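Local coordinates for protein kinase (Staphylococcus aureus subsp. aureus Mu50, PDB 3PY9) that probably binds cell-wall muropeptides through its extracellular PASTA domains and so signals to a Ser/Thr kinase domain inside the cell, at residues T50-N53 / R57-R60; E87-L92 / V100-V105; E147-K152 / K159-K164; E219-P224 / T283-E288. All blocks are in the same frame, centred on the assembly; numbering follows the deposited sequence.

The four contacts follow one another along an elongated chain, each in a different domain, none touching another. Interactions 1, 2 and 3 belong to three successive PASTA domains; interaction 4 belongs to the C-terminal domain, its centre about 107 Å from that of interaction 1. Interactions 2 and 3 each involve the helix of their domain, packed on a strand and on the preceding loop respectively; both are partly buried and apolar, aliphatic in interaction 2, a phenylalanine ring against alanine and leucine in interaction 3. Interactions 1 and 4 lie at the surface. The first is a sparse proline-valine touch between loops, whereas the last joins two strands and alone adds a salt bridge.

Interaction 1 of 4, residues T50-N53 / R57-R60; sequences TTPN and RVER
P52 and V58 meet near the end of the first PASTA domain's strand 47-51, where the chain leaves its sheet and loops back toward strand 63-69. The proline ring points its CG at the valine isopropyl group, and the shortest side-chain approach is P52 CG to V58 CG2, at 4.4 Å. That is a loose van der Waals touch, in keeping with the 78 Å² buried in all. V58 has chi1 at 85°, which swings CG2 roughly opposite its own backbone N and out toward the proline. R57 takes part differently: its CB is directed away from P52, and it offers the backbone instead, R57 O lying 4.4 Å from P52 CG. The same ring carbon therefore faces both a methyl and a carbonyl oxygen.

The ring's place follows from the cis peptide bond from T51 to P52, which turns the chain sharply just after T51, a residue that still pairs through its backbone with D65 of strand 63-69. The ring also touches V64 and T9, and T9 touches V58 too, so the N-terminal loop lines both partners. On the strand side of the proline, the T50 hydroxyl reaches forward over the turn: T50 OG1 donates to P52 O over 2.7 Å. The donor is tilted 20° from the plane of that carbonyl.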
loop_
_atom_site.group_PDB
_atom_site.type_symbol
_atom_site.label_atom_id
_atom_site.label_comp_id
_atom_site.label_asym_id
_atom_site.label_seq_id
_atom_site.Cartn_x
_atom_site.Cartn_y
_atom_site.Cartn_z
ATOM N N THR A 50 -37.015 35.152 17.054
ATOM C CA THR A 50 -37.226 36.370 17.841
ATOM C C THR A 50 -38.026 36.091 19.109
ATOM O O THR A 50 -38.723 35.095 19.196
ATOM C CB THR A 50 -37.874 37.542 17.042
ATOM O OG1 THR A 50 -39.212 37.207 16.657
ATOM C CG2 THR A 50 -37.024 37.934 15.804
ATOM N N THR A 51 -37.866 36.966 20.096
ATOM C CA THR A 51 -38.715 36.985 21.275
ATOM C C THR A 51 -39.196 38.405 21.518
ATOM O O THR A 51 -38.374 39.292 21.763
ATOM C CB THR A 51 -37.999 36.455 22.536
ATOM O OG1 THR A 51 -37.449 35.167 22.244
ATOM C CG2 THR A 51 -38.992 36.310 23.674
ATOM N N PRO A 52 -40.529 38.625 21.458
ATOM C CA PRO A 52 -41.591 37.658 21.106
ATOM C C PRO A 52 -41.439 37.095 19.687
ATOM O O PRO A 52 -40.776 37.726 18.843
ATOM C CB PRO A 52 -42.874 38.509 21.176
ATOM C CG PRO A 52 -42.536 39.610 22.067
ATOM C CD PRO A 52 -41.095 39.940 21.803
ATOM N N ASN A 53 -42.044 35.930 19.436
ATOM C CA ASN A 53 -42.137 35.363 18.076
ATOM C C ASN A 53 -42.994 36.223 17.154
ATOM O O ASN A 53 -43.829 36.999 17.629
ATOM C CB ASN A 53 -42.745 33.959 18.096
ATOM C CG ASN A 53 -41.981 32.994 18.968
ATOM O OD1 ASN A 53 -40.754 32.863 18.876
ATOM N ND2 ASN A 53 -42.714 32.274 19.801
ATOM N N ARG A 57 -48.311 39.018 20.498
ATOM C CA ARG A 57 -48.781 40.343 20.934
ATOM C C ARG A 57 -47.665 41.165 21.584
ATOM O O ARG A 57 -46.814 40.618 22.287
ATOM C CB ARG A 57 -49.960 40.186 21.903
ATOM C CG ARG A 57 -50.813 41.449 22.062
ATOM C CD ARG A 57 -51.528 41.556 23.446
ATOM N NE ARG A 57 -51.725 42.975 23.814
ATOM C CZ ARG A 57 -52.697 43.783 23.360
ATOM N NH1 ARG A 57 -53.627 43.353 22.516
ATOM N NH2 ARG A 57 -52.744 45.044 23.770
ATOM N N VAL A 58 -47.674 42.475 21.332
ATOM C CA VAL A 58 -46.652 43.379 21.824
ATOM C C VAL A 58 -47.274 44.769 22.067
ATOM O O VAL A 58 -48.330 45.067 21.511
ATOM C CB VAL A 58 -45.449 43.399 20.829
ATOM C CG1 VAL A 58 -45.656 44.387 19.683
ATOM C CG2 VAL A 58 -44.155 43.639 21.553
ATOM N N GLU A 59 -46.655 45.597 22.913
ATOM C CA GLU A 59 -47.117 46.984 23.117
ATOM C C GLU A 59 -46.091 48.021 22.680
ATOM O O GLU A 59 -44.902 47.720 22.570
ATOM C CB GLU A 59 -47.568 47.235 24.567
ATOM C CG GLU A 59 -48.811 46.444 24.968
ATOM C CD GLU A 59 -49.378 46.831 26.331
ATOM O OE1 GLU A 59 -48.969 47.892 26.888
ATOM O OE2 GLU A 59 -50.240 46.068 26.850
ATOM N N ARG A 60 -46.570 49.242 22.420
ATOM C CA ARG A 60 -45.759 50.325 21.849
ATOM C C ARG A 60 -44.494 50.498 22.672
ATOM O O ARG A 60 -44.547 50.639 23.891
ATOM C CB ARG A 60 -46.569 51.643 21.800
ATOM C CG ARG A 60 -45.897 52.841 21.070
ATOM C CD ARG A 60 -46.927 53.991 20.739
ATOM N NE ARG A 60 -47.950 53.614 19.726
ATOM C CZ ARG A 60 -49.249 53.397 19.979
ATOM N NH1 ARG A 60 -49.741 53.518 21.212
ATOM N NH2 ARG A 60 -50.075 53.059 19.000
#

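Interaction 2 of 4, residues E87-L92 / V100-V105; sequences EALQKL and VTIEKV
V100 meets helix 85-93 with every carbon of its side chain beyond CA. Its CB already lies 4.1 Å from L89 CD2. From there the two methyls part toward different leucines, about one helical turn apart. CG1, anti to the backbone N at chi1 -174°, comes to 3.8 Å from L89 CD2; CG2, placed beside the backbone N, reaches L92 CD1 at 4.0 Å. The valine thus straddles the pair: the CB of buried L92 is directed toward the strand, while L89 comes near only with its end.

This is the helix-on-sheet packing of a PASTA domain. The axis of 87-92 runs nearly antiparallel to that of strand 100-105, at 164°, and the two are 10.8 Å apart at closest approach, leaving room for one layer of interlocked side chains. L135 of the neighbouring strand 133-138 touches both L92 and V100 and continues that layer. D99, just before V100, binds a europium ion together with D130 and N132, which places the strand's start beside the metal site. Two residues along the same strand, I102 brings in its CD1 and touches the methyl already used by V100: I102 CD1 to L89 CD2 measures 4.2 Å.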
loop_
_atom_site.group_PDB
_atom_site.type_symbol
_atom_site.label_atom_id
_atom_site.label_comp_id
_atom_site.label_asym_id
_atom_site.label_seq_id
_atom_site.Cartn_x
_atom_site.Cartn_y
_atom_site.Cartn_z
ATOM N N GLU A 87 -13.331 1.488 16.080
ATOM C CA GLU A 87 -12.524 2.603 16.620
ATOM C C GLU A 87 -12.771 3.885 15.802
ATOM O O GLU A 87 -12.995 4.960 16.358
ATOM C CB GLU A 87 -11.024 2.253 16.678
ATOM C CG GLU A 87 -10.110 3.293 17.405
ATOM C CD GLU A 87 -8.610 2.918 17.393
ATOM O OE1 GLU A 87 -8.250 1.844 16.882
ATOM O OE2 GLU A 87 -7.772 3.684 17.915
ATOM N N ALA A 88 -12.758 3.733 14.479
ATOM C CA ALA A 88 -12.995 4.829 13.542
ATOM C C ALA A 88 -14.331 5.553 13.790
ATOM O O ALA A 88 -14.391 6.782 13.766
ATOM C CB ALA A 88 -12.946 4.299 12.130
ATOM N N LEU A 89 -15.385 4.764 14.015
ATOM C CA LEU A 89 -16.749 5.265 14.163
ATOM C C LEU A 89 -16.931 5.951 15.507
ATOM O O LEU A 89 -17.516 7.042 15.589
ATOM C CB LEU A 89 -17.765 4.128 13.997
ATOM C CG LEU A 89 -18.072 3.585 12.589
ATOM C CD1 LEU A 89 -18.966 2.355 12.659
ATOM C CD2 LEU A 89 -18.716 4.650 11.713
ATOM N N GLN A 90 -16.423 5.304 16.556
ATOM C CA GLN A 90 -16.405 5.881 17.897
ATOM C C GLN A 90 -15.722 7.249 17.878
ATOM O O GLN A 90 -16.303 8.228 18.333
ATOM C CB GLN A 90 -15.744 4.921 18.903
ATOM C CG GLN A 90 -16.630 3.713 19.302
ATOM C CD GLN A 90 -15.904 2.648 20.170
ATOM O OE1 GLN A 90 -14.713 2.773 20.474
ATOM N NE2 GLN A 90 -16.641 1.592 20.563
ATOM N N LYS A 91 -14.513 7.319 17.318
ATOM C CA LYS A 91 -13.750 8.571 17.216
ATOM C C LYS A 91 -14.523 9.673 16.489
ATOM O O LYS A 91 -14.317 10.864 16.748
ATOM C CB LYS A 91 -12.413 8.323 16.509
ATOM C CG LYS A 91 -11.464 9.521 16.467
ATOM C CD LYS A 91 -10.561 9.566 17.695
ATOM C CE LYS A 91 -10.008 10.982 17.945
ATOM N NZ LYS A 91 -9.216 11.049 19.220
ATOM N N LEU A 92 -15.397 9.267 15.569
ATOM C CA LEU A 92 -16.269 10.194 14.851
ATOM C C LEU A 92 -17.447 10.657 15.714
ATOM O O LEU A 92 -17.713 11.863 15.808
ATOM C CB LEU A 92 -16.747 9.578 13.534
ATOM C CG LEU A 92 -15.706 9.671 12.410
ATOM C CD1 LEU A 92 -16.020 8.728 11.257
ATOM C CD2 LEU A 92 -15.588 11.104 11.912
ATOM N N VAL A 100 -22.470 8.692 9.003
ATOM C CA VAL A 100 -21.323 8.015 8.397
ATOM C C VAL A 100 -21.770 6.784 7.645
ATOM O O VAL A 100 -22.422 5.904 8.199
ATOM C CB VAL A 100 -20.235 7.651 9.437
ATOM C CG1 VAL A 100 -19.006 7.083 8.752
ATOM C CG2 VAL A 100 -19.845 8.883 10.257
ATOM N N THR A 101 -21.436 6.741 6.364
ATOM C CA THR A 101 -21.726 5.578 5.545
ATOM C C THR A 101 -20.430 4.782 5.291
ATOM O O THR A 101 -19.392 5.364 5.036
ATOM C CB THR A 101 -22.437 5.983 4.238
ATOM O OG1 THR A 101 -21.734 7.069 3.637
ATOM C CG2 THR A 101 -23.864 6.461 4.526
ATOM N N ILE A 102 -20.505 3.459 5.418
ATOM C CA ILE A 102 -19.395 2.559 5.094
ATOM C C ILE A 102 -19.528 1.945 3.701
ATOM O O ILE A 102 -20.610 1.552 3.273
ATOM C CB ILE A 102 -19.253 1.401 6.106
ATOM C CG1 ILE A 102 -19.394 1.900 7.551
ATOM C CG2 ILE A 102 -17.925 0.596 5.857
ATOM C CD1 ILE A 102 -18.183 2.666 8.093
ATOM N N GLU A 103 -18.389 1.862 3.020
ATOM C CA GLU A 103 -18.224 1.208 1.720
ATOM C C GLU A 103 -17.063 0.243 1.842
ATOM O O GLU A 103 -15.972 0.628 2.277
ATOM C CB GLU A 103 -17.815 2.244 0.683
ATOM C CG GLU A 103 -18.796 3.342 0.481
ATOM C CD GLU A 103 -19.454 3.222 -0.856
ATOM O OE1 GLU A 103 -18.703 2.881 -1.809
ATOM O OE2 GLU A 103 -20.694 3.456 -0.949
ATOM N N LYS A 104 -17.290 -1.003 1.457
ATOM C CA LYS A 104 -16.249 -2.016 1.523
ATOM C C LYS A 104 -15.545 -2.141 0.180
ATOM O O LYS A 104 -16.192 -2.256 -0.864
ATOM C CB LYS A 104 -16.828 -3.356 1.970
ATOM C CG LYS A 104 -17.423 -3.310 3.377
ATOM C CD LYS A 104 -18.083 -4.623 3.772
ATOM C CE LYS A 104 -18.200 -4.719 5.300
ATOM N NZ LYS A 104 -18.880 -5.962 5.775
ATOM N N VAL A 105 -14.217 -2.095 0.210
ATOM C CA VAL A 105 -13.428 -2.190 -1.003
ATOM C C VAL A 105 -12.217 -3.037 -0.685
ATOM O O VAL A 105 -11.773 -3.097 0.452
ATOM C CB VAL A 105 -12.941 -0.775 -1.513
ATOM C CG1 VAL A 105 -14.105 0.063 -2.066
ATOM C CG2 VAL A 105 -12.202 -0.014 -0.429
#

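Interaction 3 of 4, residues E147-K152 / K159-K164; sequences EDFEHK and KALEEK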
loop_
_atom_site.group_PDB
_atom_site.type_symbol
_atom_site.label_atom_id
_atom_site.label_comp_id
_atom_site.label_asym_id
_atom_site.label_seq_id
_atom_site.Cartn_x
_atom_site.Cartn_y
_atom_site.Cartn_z
ATOM N N GLU A 147 -3.838 -21.410 -9.910
ATOM C CA GLU A 147 -3.978 -22.697 -10.566
ATOM C C GLU A 147 -2.702 -23.549 -10.479
ATOM O O GLU A 147 -1.589 -23.078 -10.772
ATOM C CB GLU A 147 -4.422 -22.549 -12.019
ATOM C CG GLU A 147 -4.794 -23.914 -12.610
ATOM C CD GLU A 147 -5.242 -23.863 -14.047
ATOM O OE1 GLU A 147 -5.350 -22.756 -14.620
ATOM O OE2 GLU A 147 -5.521 -24.943 -14.590
ATOM N N ASP A 148 -2.889 -24.802 -10.059
ATOM C CA ASP A 148 -1.791 -25.749 -9.892
ATOM C C ASP A 148 -1.440 -26.322 -11.245
ATOM O O ASP A 148 -2.227 -27.054 -11.848
ATOM C CB ASP A 148 -2.220 -26.855 -8.936
ATOM C CG ASP A 148 -1.092 -27.801 -8.556
ATOM O OD1 ASP A 148 -0.015 -27.817 -9.213
ATOM O OD2 ASP A 148 -1.317 -28.552 -7.576
ATOM N N PHE A 149 -0.259 -25.960 -11.723
ATOM C CA PHE A 149 0.226 -26.380 -13.028
ATOM C C PHE A 149 1.387 -27.393 -12.928
ATOM O O PHE A 149 2.130 -27.586 -13.904
ATOM C CB PHE A 149 0.696 -25.165 -13.829
ATOM C CG PHE A 149 -0.423 -24.377 -14.507
ATOM C CD1 PHE A 149 -1.107 -24.904 -15.604
ATOM C CD2 PHE A 149 -0.744 -23.088 -14.072
ATOM C CE1 PHE A 149 -2.111 -24.162 -16.255
ATOM C CE2 PHE A 149 -1.741 -22.343 -14.704
ATOM C CZ PHE A 149 -2.433 -22.880 -15.794
ATOM N N GLU A 150 1.562 -28.027 -11.769
ATOM C CA GLU A 150 2.686 -28.945 -11.632
ATOM C C GLU A 150 2.597 -30.022 -12.703
ATOM O O GLU A 150 1.518 -30.551 -12.953
ATOM C CB GLU A 150 2.820 -29.499 -10.212
ATOM C CG GLU A 150 3.561 -28.509 -9.301
ATOM C CD GLU A 150 3.954 -29.065 -7.937
ATOM O OE1 GLU A 150 3.454 -30.142 -7.528
ATOM O OE2 GLU A 150 4.760 -28.397 -7.258
ATOM N N HIS A 151 3.724 -30.288 -13.363
ATOM C CA HIS A 151 3.816 -31.260 -14.464
ATOM C C HIS A 151 3.071 -30.852 -15.732
ATOM O O HIS A 151 2.789 -31.705 -16.582
ATOM C CB HIS A 151 3.365 -32.678 -14.053
ATOM C CG HIS A 151 4.171 -33.288 -12.949
ATOM N ND1 HIS A 151 5.382 -32.777 -12.531
ATOM C CD2 HIS A 151 3.953 -34.395 -12.200
ATOM C CE1 HIS A 151 5.857 -33.524 -11.550
ATOM N NE2 HIS A 151 5.013 -34.517 -11.334
ATOM N N LYS A 152 2.733 -29.574 -15.867
ATOM C CA LYS A 152 2.139 -29.085 -17.113
ATOM C C LYS A 152 3.118 -28.126 -17.790
ATOM O O LYS A 152 4.233 -27.933 -17.302
ATOM C CB LYS A 152 0.757 -28.452 -16.867
ATOM C CG LYS A 152 -0.287 -29.425 -16.313
ATOM C CD LYS A 152 -1.230 -29.968 -17.394
ATOM C CE LYS A 152 -1.634 -31.408 -17.062
ATOM N NZ LYS A 152 -2.730 -31.981 -17.896
ATOM N N LYS A 159 1.547 -17.792 -18.911
ATOM C CA LYS A 159 0.511 -16.996 -19.548
ATOM C C LYS A 159 -0.816 -16.955 -18.773
ATOM O O LYS A 159 -1.388 -15.882 -18.609
ATOM C CB LYS A 159 0.305 -17.415 -21.008
ATOM C CG LYS A 159 1.101 -16.561 -22.011
ATOM C CD LYS A 159 1.230 -17.267 -23.387
ATOM C CE LYS A 159 1.879 -16.361 -24.448
ATOM N NZ LYS A 159 0.948 -15.286 -24.904
ATOM N N ALA A 160 -1.287 -18.103 -18.286
ATOM C CA ALA A 160 -2.542 -18.152 -17.527
ATOM C C ALA A 160 -2.463 -17.332 -16.250
ATOM O O ALA A 160 -3.425 -16.658 -15.888
ATOM C CB ALA A 160 -2.936 -19.576 -17.206
ATOM N N LEU A 161 -1.312 -17.373 -15.580
ATOM C CA LEU A 161 -1.166 -16.685 -14.289
ATOM C C LEU A 161 -0.866 -15.202 -14.471
ATOM O O LEU A 161 -1.317 -14.374 -13.668
ATOM C CB LEU A 161 -0.150 -17.380 -13.368
ATOM C CG LEU A 161 -0.432 -18.829 -12.937
ATOM C CD1 LEU A 161 0.813 -19.443 -12.334
ATOM C CD2 LEU A 161 -1.570 -18.945 -11.948
ATOM N N GLU A 162 -0.143 -14.870 -15.537
ATOM C CA GLU A 162 0.052 -13.480 -15.941
ATOM C C GLU A 162 -1.297 -12.775 -16.139
ATOM O O GLU A 162 -1.455 -11.627 -15.723
ATOM C CB GLU A 162 0.854 -13.351 -17.250
ATOM C CG GLU A 162 2.251 -14.012 -17.368
ATOM C CD GLU A 162 3.335 -13.346 -16.563
ATOM O OE1 GLU A 162 3.075 -13.017 -15.387
ATOM O OE2 GLU A 162 4.458 -13.181 -17.086
ATOM N N GLU A 163 -2.239 -13.467 -16.786
ATOM C CA GLU A 163 -3.565 -12.924 -17.104
ATOM C C GLU A 163 -4.474 -12.831 -15.877
ATOM O O GLU A 163 -5.584 -12.316 -15.977
ATOM C CB GLU A 163 -4.296 -13.763 -18.169
ATOM C CG GLU A 163 -3.492 -14.156 -19.402
ATOM C CD GLU A 163 -3.911 -13.424 -20.669
ATOM O OE1 GLU A 163 -3.975 -12.162 -20.650
ATOM O OE2 GLU A 163 -4.163 -14.119 -21.692
ATOM N N LYS A 164 -4.031 -13.379 -14.748
ATOM C CA LYS A 164 -4.757 -13.237 -13.477
ATOM C C LYS A 164 -4.029 -12.239 -12.584
ATOM O O LYS A 164 -4.395 -12.052 -11.417
ATOM C CB LYS A 164 -4.921 -14.590 -12.771
ATOM C CG LYS A 164 -5.806 -15.597 -13.517
ATOM C CD LYS A 164 -7.097 -15.947 -12.763
ATOM C CE LYS A 164 -8.110 -14.789 -12.678
ATOM N NZ LYS A 164 -9.288 -15.089 -11.751
#
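F149 turns the edge of its ring to L161, while a glutamate rather than an apolar residue lies over one face. L161 CG sits near the ring plane, 4.1 Å from F149 CE2, and the two side chains pass side by side, running opposite ways. E147 CG rests 4.0 Å above the plane of the F149 ring, displaced toward the ring's border, so the methylene of an otherwise exposed acidic chain leans over part of the ring. The far end of the ring reaches the helix itself: F149 CZ is 3.6 Å from A160 CB, which approaches the ring obliquely. L161 also touches backbone, its CD2 standing 3.9 Å from E147 N.

In the third PASTA domain the contact joins the loop 147-152 to the helix 154-162 that follows it, with L161 reaching on to I199 and F201 of strand 198-204. Bonds within the loop shape it. D148 forms an Asx turn, its OD1 accepting from E150 N at 3.0 Å with an N-H...O angle of 166°, met almost along the C-O axis. A type II turn then runs from F149 to K152, closed by K152 N to F149 O, with H151 in the left-handed conformation at phi 68°. The side-chain amide of Q186 links the stretch on either side of D148: its OE1 accepts from F149 N and its NE2 donates to E147 O. E150 OE2 in turn takes the backbone N of Q186.

Interaction 4 of 4, residues E219-P224 / T283-E288; sequences ESVDVP and TVAEKE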
loop_
_atom_site.group_PDB
_atom_site.type_symbol
_atom_site.label_atom_id
_atom_site.label_comp_id
_atom_site.label_asym_id
_atom_site.label_seq_id
_atom_site.Cartn_x
_atom_site.Cartn_y
_atom_site.Cartn_z
ATOM N N GLU A 219 40.788 -24.570 -15.176
ATOM C CA GLU A 219 41.613 -23.394 -14.999
ATOM C C GLU A 219 42.227 -23.458 -13.610
ATOM O O GLU A 219 41.560 -23.830 -12.647
ATOM C CB GLU A 219 40.775 -22.127 -15.167
ATOM C CG GLU A 219 40.323 -21.873 -16.602
ATOM C CD GLU A 219 41.422 -21.317 -17.512
ATOM O OE1 GLU A 219 42.421 -20.747 -17.015
ATOM O OE2 GLU A 219 41.274 -21.435 -18.744
ATOM N N SER A 220 43.507 -23.126 -13.520
ATOM C CA SER A 220 44.183 -23.038 -12.235
ATOM C C SER A 220 44.438 -21.589 -11.847
ATOM O O SER A 220 44.863 -20.780 -12.679
ATOM C CB SER A 220 45.501 -23.804 -12.268
ATOM O OG SER A 220 45.268 -25.174 -12.041
ATOM N N VAL A 221 44.171 -21.274 -10.582
ATOM C CA VAL A 221 44.505 -19.964 -10.010
ATOM C C VAL A 221 45.190 -20.141 -8.647
ATOM O O VAL A 221 44.730 -20.931 -7.814
ATOM C CB VAL A 221 43.242 -19.010 -9.914
ATOM C CG1 VAL A 221 42.138 -19.630 -9.079
ATOM C CG2 VAL A 221 43.620 -17.653 -9.366
ATOM N N ASP A 222 46.300 -19.432 -8.447
ATOM C CA ASP A 222 46.957 -19.369 -7.150
ATOM C C ASP A 222 46.290 -18.290 -6.293
ATOM O O ASP A 222 46.376 -17.093 -6.608
ATOM C CB ASP A 222 48.436 -19.005 -7.302
ATOM C CG ASP A 222 49.278 -20.133 -7.836
ATOM O OD1 ASP A 222 49.059 -21.302 -7.448
ATOM O OD2 ASP A 222 50.184 -19.829 -8.643
ATOM N N VAL A 223 45.653 -18.706 -5.206
ATOM C CA VAL A 223 45.016 -17.763 -4.272
ATOM C C VAL A 223 45.965 -17.515 -3.114
ATOM O O VAL A 223 46.302 -18.451 -2.419
ATOM C CB VAL A 223 43.703 -18.339 -3.700
ATOM C CG1 VAL A 223 43.063 -17.364 -2.694
ATOM C CG2 VAL A 223 42.748 -18.701 -4.828
ATOM N N PRO A 224 46.399 -16.254 -2.903
ATOM C CA PRO A 224 47.235 -15.909 -1.762
ATOM C C PRO A 224 46.422 -15.745 -0.465
ATOM O O PRO A 224 45.262 -15.294 -0.485
ATOM C CB PRO A 224 47.826 -14.570 -2.182
ATOM C CG PRO A 224 46.759 -13.947 -2.975
ATOM C CD PRO A 224 46.142 -15.073 -3.749
ATOM N N THR A 283 37.156 -9.347 -4.167
ATOM C CA THR A 283 37.645 -9.967 -5.402
ATOM C C THR A 283 39.155 -10.002 -5.410
ATOM O O THR A 283 39.809 -8.977 -5.237
ATOM C CB THR A 283 37.149 -9.202 -6.644
ATOM O OG1 THR A 283 35.723 -9.172 -6.633
ATOM C CG2 THR A 283 37.616 -9.860 -7.952
ATOM N N VAL A 284 39.709 -11.187 -5.626
ATOM C CA VAL A 284 41.152 -11.363 -5.655
ATOM C C VAL A 284 41.616 -11.693 -7.085
ATOM O O VAL A 284 42.641 -11.178 -7.553
ATOM C CB VAL A 284 41.593 -12.438 -4.618
ATOM C CG1 VAL A 284 43.056 -12.807 -4.786
ATOM C CG2 VAL A 284 41.348 -11.928 -3.202
ATOM N N ALA A 285 40.846 -12.552 -7.764
ATOM C CA ALA A 285 41.145 -12.978 -9.120
ATOM C C ALA A 285 39.866 -13.176 -9.934
ATOM O O ALA A 285 38.819 -13.519 -9.395
ATOM C CB ALA A 285 41.968 -14.260 -9.102
ATOM N N GLU A 286 39.965 -12.944 -11.241
ATOM C CA GLU A 286 38.865 -13.206 -12.192
ATOM C C GLU A 286 39.418 -13.460 -13.595
ATOM O O GLU A 286 40.519 -13.036 -13.911
ATOM C CB GLU A 286 37.817 -12.073 -12.213
ATOM C CG GLU A 286 38.371 -10.695 -11.953
ATOM C CD GLU A 286 37.282 -9.624 -11.843
ATOM O OE1 GLU A 286 37.551 -8.467 -12.216
ATOM O OE2 GLU A 286 36.159 -9.935 -11.406
ATOM N N LYS A 287 38.650 -14.164 -14.422
ATOM C CA LYS A 287 39.075 -14.496 -15.774
ATOM C C LYS A 287 37.888 -14.891 -16.636
ATOM O O LYS A 287 36.985 -15.580 -16.172
ATOM C CB LYS A 287 40.097 -15.639 -15.749
ATOM C CG LYS A 287 40.915 -15.798 -17.026
ATOM C CD LYS A 287 41.890 -16.960 -16.934
ATOM C CE LYS A 287 42.553 -17.181 -18.291
ATOM N NZ LYS A 287 43.650 -18.191 -18.263
ATOM N N GLU A 288 37.905 -14.431 -17.888
ATOM C CA GLU A 288 37.007 -14.910 -18.952
ATOM C C GLU A 288 37.704 -15.976 -19.790
ATOM O O GLU A 288 38.879 -15.838 -20.122
ATOM C CB GLU A 288 36.588 -13.757 -19.867
ATOM C CG GLU A 288 35.174 -13.264 -19.634
ATOM C CD GLU A 288 34.825 -12.029 -20.458
ATOM O OE1 GLU A 288 34.072 -11.164 -19.942
ATOM O OE2 GLU A 288 35.297 -11.915 -21.612
#
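V221 and A285 make the close part of this contact, V221 CG2 resting on A285 CB at 3.8 Å. The valine has chi1 at 58°, which leaves CG1 between backbone N and carbonyl carbon and sends CG2, opposite the N, toward the alanine. I261 and I263 of the paired strand 259-265 also touch the valine; both V221 and A285 stay only partly exposed. At one end of the contact, P224 CD and V284 CG1 reach toward each other to 4.0 Å. V284 is largely exposed, yet its CB points to the opposing strand just as that of A285 does. A classic beta bulge accounts for this: V284 and A285 both face V277 of strand 272-279, and the usual alternation of sides is interrupted.

The other end is looser and polar. There the CA atoms of E219 and K287 stand 9.3 Å apart, against 7.8 Å for V221 and A285, and long side chains span the gap. K287 extends fully from CB, its CG anti to the backbone N, and crosses the bent E219 at about a right angle. K287 NZ donates to E219 OE1 over 3.1 Å on the syn side, 33° out of the carboxylate plane, forming a salt bridge at the solvent edge. K287 is exposed, which would probably weaken the bridge compared with a buried one.

The touching parts run 165° apart, nearly antiparallel, and belong to different sheets, 217-223 pairing with 259-265 and 282-290 with 272-279: the face-to-face packing of a beta sandwich, consistent with the immunoglobulin-like E-set clan of this C-terminal domain.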